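Local coordinates for protein glucanase (Clostridium thermocellum, PDB 5GXX) that probably hydrolyses internal beta-1,4-glucosidic bonds of cellulose, as a family 9 endoglucanase of the cellulosome from a thermophilic bacterium, at residues Y18-W29 and L88-L96. The protein carries 1 engineered substitution. Numbering follows the deposited sequence.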
loop_
_atom_site.group_PDB
_atom_site.type_symbol
_atom_site.label_atom_id
_atom_site.label_comp_id
_atom_site.label_asym_id
_atom_site.label_seq_id
_atom_site.Cartn_x
_atom_site.Cartn_y
_atom_site.Cartn_z
ATOM N N TYR A 18 36.597 17.974 11.792
ATOM C CA TYR A 18 37.040 17.139 10.672
ATOM C C TYR A 18 37.007 15.648 10.996
ATOM O O TYR A 18 36.758 14.827 10.106
ATOM C CB TYR A 18 38.406 17.581 10.157
ATOM C CG TYR A 18 38.308 18.927 9.484
ATOM C CD1 TYR A 18 37.883 19.029 8.160
ATOM C CD2 TYR A 18 38.573 20.104 10.190
ATOM C CE1 TYR A 18 37.728 20.265 7.554
ATOM C CE2 TYR A 18 38.440 21.347 9.586
ATOM C CZ TYR A 18 38.015 21.416 8.271
ATOM O OH TYR A 18 37.906 22.630 7.634
ATOM N N GLU A 19 37.214 15.264 12.255
ATOM C CA GLU A 19 37.079 13.846 12.616
ATOM C C GLU A 19 35.636 13.348 12.511
ATOM O O GLU A 19 35.374 12.172 12.243
ATOM C CB GLU A 19 37.626 13.599 14.022
ATOM C CG GLU A 19 39.137 13.760 14.018
ATOM C CD GLU A 19 39.790 13.693 15.395
ATOM O OE1 GLU A 19 39.365 12.912 16.255
ATOM O OE2 GLU A 19 40.754 14.451 15.585
ATOM N N CYS A 20 34.676 14.241 12.732
ATOM C CA CYS A 20 33.266 13.911 12.513
ATOM C C CYS A 20 32.957 13.656 11.029
ATOM O O CYS A 20 31.964 12.999 10.704
ATOM C CB CYS A 20 32.398 15.064 13.003
ATOM S SG CYS A 20 32.514 15.356 14.767
ATOM N N GLN A 21 33.809 14.177 10.148
ATOM C CA GLN A 21 33.588 14.107 8.703
ATOM C C GLN A 21 34.294 12.930 8.047
ATOM O O GLN A 21 34.168 12.726 6.834
ATOM C CB GLN A 21 34.078 15.389 8.026
ATOM C CG GLN A 21 33.384 16.661 8.501
ATOM C CD GLN A 21 31.906 16.659 8.190
ATOM O OE1 GLN A 21 31.096 16.303 9.032
ATOM N NE2 GLN A 21 31.557 16.989 6.948
ATOM N N GLN A 22 35.056 12.170 8.826
ATOM C CA GLN A 22 35.887 11.131 8.227
ATOM C C GLN A 22 35.106 9.961 7.642
ATOM O O GLN A 22 34.213 9.407 8.289
ATOM C CB GLN A 22 36.934 10.621 9.217
ATOM C CG GLN A 22 38.012 11.648 9.496
ATOM C CD GLN A 22 38.991 11.179 10.562
ATOM O OE1 GLN A 22 38.702 10.258 11.337
ATOM N NE2 GLN A 22 40.140 11.862 10.642
ATOM N N ALA A 23 35.457 9.614 6.408
ATOM C CA ALA A 23 34.917 8.410 5.792
ATOM C C ALA A 23 35.789 7.219 6.170
ATOM O O ALA A 23 36.943 7.380 6.579
ATOM C CB ALA A 23 34.829 8.594 4.287
ATOM N N GLY A 24 35.216 6.021 6.079
ATOM C CA GLY A 24 35.949 4.804 6.410
ATOM C C GLY A 24 37.111 4.477 5.491
ATOM O O GLY A 24 37.091 4.788 4.292
ATOM N N PRO A 25 38.125 3.779 6.022
ATOM C CA PRO A 25 38.199 3.357 7.417
ATOM C C PRO A 25 38.706 4.475 8.334
ATOM O O PRO A 25 39.601 5.235 7.965
ATOM C CB PRO A 25 39.174 2.178 7.370
ATOM C CG PRO A 25 40.114 2.556 6.250
ATOM C CD PRO A 25 39.242 3.252 5.218
ATOM N N LEU A 26 38.122 4.575 9.522
ATOM C CA LEU A 26 38.529 5.620 10.462
ATOM C C LEU A 26 39.930 5.297 10.992
ATOM O O LEU A 26 40.266 4.122 11.179
ATOM C CB LEU A 26 37.541 5.735 11.631
ATOM C CG LEU A 26 36.098 6.135 11.322
ATOM C CD1 LEU A 26 35.298 6.360 12.588
ATOM C CD2 LEU A 26 35.973 7.352 10.436
ATOM N N PRO A 27 40.742 6.329 11.266
ATOM C CA PRO A 27 42.041 6.092 11.874
ATOM C C PRO A 27 41.859 5.712 13.335
ATOM O O PRO A 27 40.819 6.025 13.931
ATOM C CB PRO A 27 42.741 7.453 11.757
ATOM C CG PRO A 27 41.646 8.445 11.759
ATOM C CD PRO A 27 40.436 7.768 11.158
ATOM N N GLU A 28 42.857 5.029 13.894
ATOM C CA GLU A 28 42.797 4.545 15.272
ATOM C C GLU A 28 42.518 5.692 16.230
ATOM O O GLU A 28 41.899 5.496 17.278
ATOM C CB GLU A 28 44.086 3.804 15.688
ATOM C CG GLU A 28 45.401 4.597 15.505
ATOM C CD GLU A 28 45.839 5.478 16.696
ATOM O OE1 GLU A 28 45.266 5.407 17.814
ATOM O OE2 GLU A 28 46.786 6.281 16.521
ATOM N N TRP A 29 42.979 6.890 15.877
ATOM C CA TRP A 29 42.915 8.022 16.775
ATOM C C TRP A 29 41.634 8.858 16.661
ATOM O O TRP A 29 41.524 9.885 17.319
ATOM C CB TRP A 29 44.144 8.918 16.584
ATOM C CG TRP A 29 44.469 9.245 15.138
ATOM C CD1 TRP A 29 45.432 8.639 14.372
ATOM C CD2 TRP A 29 43.848 10.231 14.284
ATOM N NE1 TRP A 29 45.463 9.193 13.121
ATOM C CE2 TRP A 29 44.507 10.172 13.034
ATOM C CE3 TRP A 29 42.820 11.167 14.457
ATOM C CZ2 TRP A 29 44.152 11.000 11.958
ATOM C CZ3 TRP A 29 42.491 12.017 13.392
ATOM C CH2 TRP A 29 43.153 11.913 12.161
ATOM N N LEU A 88 45.828 18.893 14.453
ATOM C CA LEU A 88 45.694 19.511 13.140
ATOM C C LEU A 88 46.505 18.761 12.078
ATOM O O LEU A 88 46.009 18.519 10.976
ATOM C CB LEU A 88 46.055 20.996 13.220
ATOM C CG LEU A 88 45.920 21.791 11.920
ATOM C CD1 LEU A 88 44.567 21.575 11.232
ATOM C CD2 LEU A 88 46.152 23.278 12.166
ATOM N N GLU A 89 47.734 18.377 12.417
ATOM C CA GLU A 89 48.591 17.665 11.476
ATOM C C GLU A 89 48.020 16.341 10.980
ATOM O O GLU A 89 47.964 16.099 9.771
ATOM C CB GLU A 89 49.980 17.439 12.072
ATOM C CG GLU A 89 50.839 18.697 11.982
ATOM C CD GLU A 89 52.138 18.585 12.741
ATOM O OE1 GLU A 89 52.344 17.573 13.442
ATOM O OE2 GLU A 89 52.940 19.533 12.643
ATOM N N ARG A 90 47.595 15.483 11.897
ATOM C CA ARG A 90 47.082 14.174 11.502
ATOM C C ARG A 90 45.708 14.259 10.840
ATOM O O ARG A 90 45.394 13.464 9.955
ATOM C CB ARG A 90 47.108 13.162 12.652
ATOM C CG ARG A 90 46.169 13.446 13.826
ATOM C CD ARG A 90 46.577 12.541 14.988
ATOM N NE ARG A 90 45.634 12.643 16.100
ATOM C CZ ARG A 90 45.729 11.998 17.259
ATOM N NH1 ARG A 90 46.757 11.191 17.502
ATOM N NH2 ARG A 90 44.773 12.156 18.173
ATOM N N ASN A 91 44.897 15.242 11.223
ATOM C CA ASN A 91 43.661 15.463 10.480
ATOM C C ASN A 91 43.928 15.880 9.035
ATOM O O ASN A 91 43.248 15.410 8.124
ATOM C CB ASN A 91 42.763 16.467 11.204
ATOM C CG ASN A 91 41.853 15.771 12.183
ATOM O OD1 ASN A 91 40.898 15.105 11.786
ATOM N ND2 ASN A 91 42.185 15.843 13.463
ATOM N N LEU A 92 44.921 16.736 8.836
ATOM C CA LEU A 92 45.315 17.107 7.486
ATOM C C LEU A 92 45.804 15.865 6.730
ATOM O O LEU A 92 45.390 15.655 5.586
ATOM C CB LEU A 92 46.377 18.215 7.507
ATOM C CG LEU A 92 47.024 18.539 6.162
ATOM C CD1 LEU A 92 45.996 18.941 5.100
ATOM C CD2 LEU A 92 48.058 19.624 6.341
ATOM N N ALA A 93 46.633 15.040 7.371
ATOM C CA ALA A 93 47.246 13.910 6.663
ATOM C C ALA A 93 46.186 12.959 6.142
ATOM O O ALA A 93 46.342 12.360 5.084
ATOM C CB ALA A 93 48.235 13.158 7.563
ATOM N N PHE A 94 45.119 12.801 6.913
ATOM C CA PHE A 94 44.028 11.909 6.547
ATOM C C PHE A 94 43.431 12.320 5.199
ATOM O O PHE A 94 43.156 11.475 4.344
ATOM C CB PHE A 94 42.979 11.899 7.672
ATOM C CG PHE A 94 41.913 10.868 7.491
ATOM C CD1 PHE A 94 42.101 9.587 7.997
ATOM C CD2 PHE A 94 40.727 11.171 6.839
ATOM C CE1 PHE A 94 41.143 8.599 7.830
ATOM C CE2 PHE A 94 39.764 10.182 6.674
ATOM C CZ PHE A 94 39.965 8.904 7.169
ATOM N N ALA A 95 43.224 13.618 5.002
ATOM C CA ALA A 95 42.684 14.112 3.745
ATOM C C ALA A 95 43.707 13.990 2.615
ATOM O O ALA A 95 43.364 13.566 1.516
ATOM C CB ALA A 95 42.211 15.562 3.891
ATOM N N LEU A 96 44.954 14.371 2.881
ATOM C CA LEU A 96 46.010 14.265 1.884
ATOM C C LEU A 96 46.192 12.817 1.425
ATOM O O LEU A 96 46.404 12.593 0.231
ATOM C CB LEU A 96 47.341 14.840 2.385
ATOM C CG LEU A 96 47.255 16.351 2.653
ATOM C CD1 LEU A 96 48.582 16.878 3.169
ATOM C CD2 LEU A 96 46.779 17.172 1.465
HETATM O O HOH W 1 43.133 13.975 16.649
HETATM O O HOH W 2 40.815 14.301 9.282
#
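Trp-29 and Arg-90 both hold CG in the cleft between their own N and C atoms (chi1 67° for Arg-90), and Arg-90 then runs fully extended from CG to NE, antiparallel to the Trp-29 side chain, laying first its methylenes and then its guanidinium along the indole. The result is a flat stack: the guanidinium lies over one face of the indole, centres 4.2 Å apart and planes at 11°, a geometry that suits a cation-pi interaction. The aliphatic part of Arg-90 extends the same overlap, its CG standing 3.6 Å from the centroid of the six-membered ring of Trp-29. Pro-27 CG covers the opposite face of the indole, which is therefore sandwiched. Water 1 accepts from Arg-90 NH2 and donates to Glu-19 OE2, linking the guanidinium to a carboxylate that also forms a salt bridge with Arg-31.

Deeper in, Asn-91 ND2 donates to Glu-19 OE2 over 2.9 Å, nearly straight at 174°; the carboxylate uses its anti lone pair, and the two groups are almost coplanar. A second water accepts from Gln-22 NE2 and donates to Asn-91 O and to Asn-91 OD1, bridging loop and helix. Gln-22 OE1 is held by Asn-30.

Phe-94 projects from the helix with CG trans to its own N, which carries its ring into the curve of the loop. Gln-22 CG makes a CH-pi contact over one face, 4.0 Å from the ring centroid, while Pro-27 CD touches Phe-94 CE1 at 3.5 Å. Ala-23 O and Pro-25 O meet the ring edge; Ala-23 O, buried here, has no polar partner.

Stack, water bridges and inserted phenylalanine together pack the loop after helix 7-20 against helix 85-101, a helix-loop junction within the predominantly helical (alpha/alpha)6-barrel catalytic domain of family 9 glycoside hydrolases.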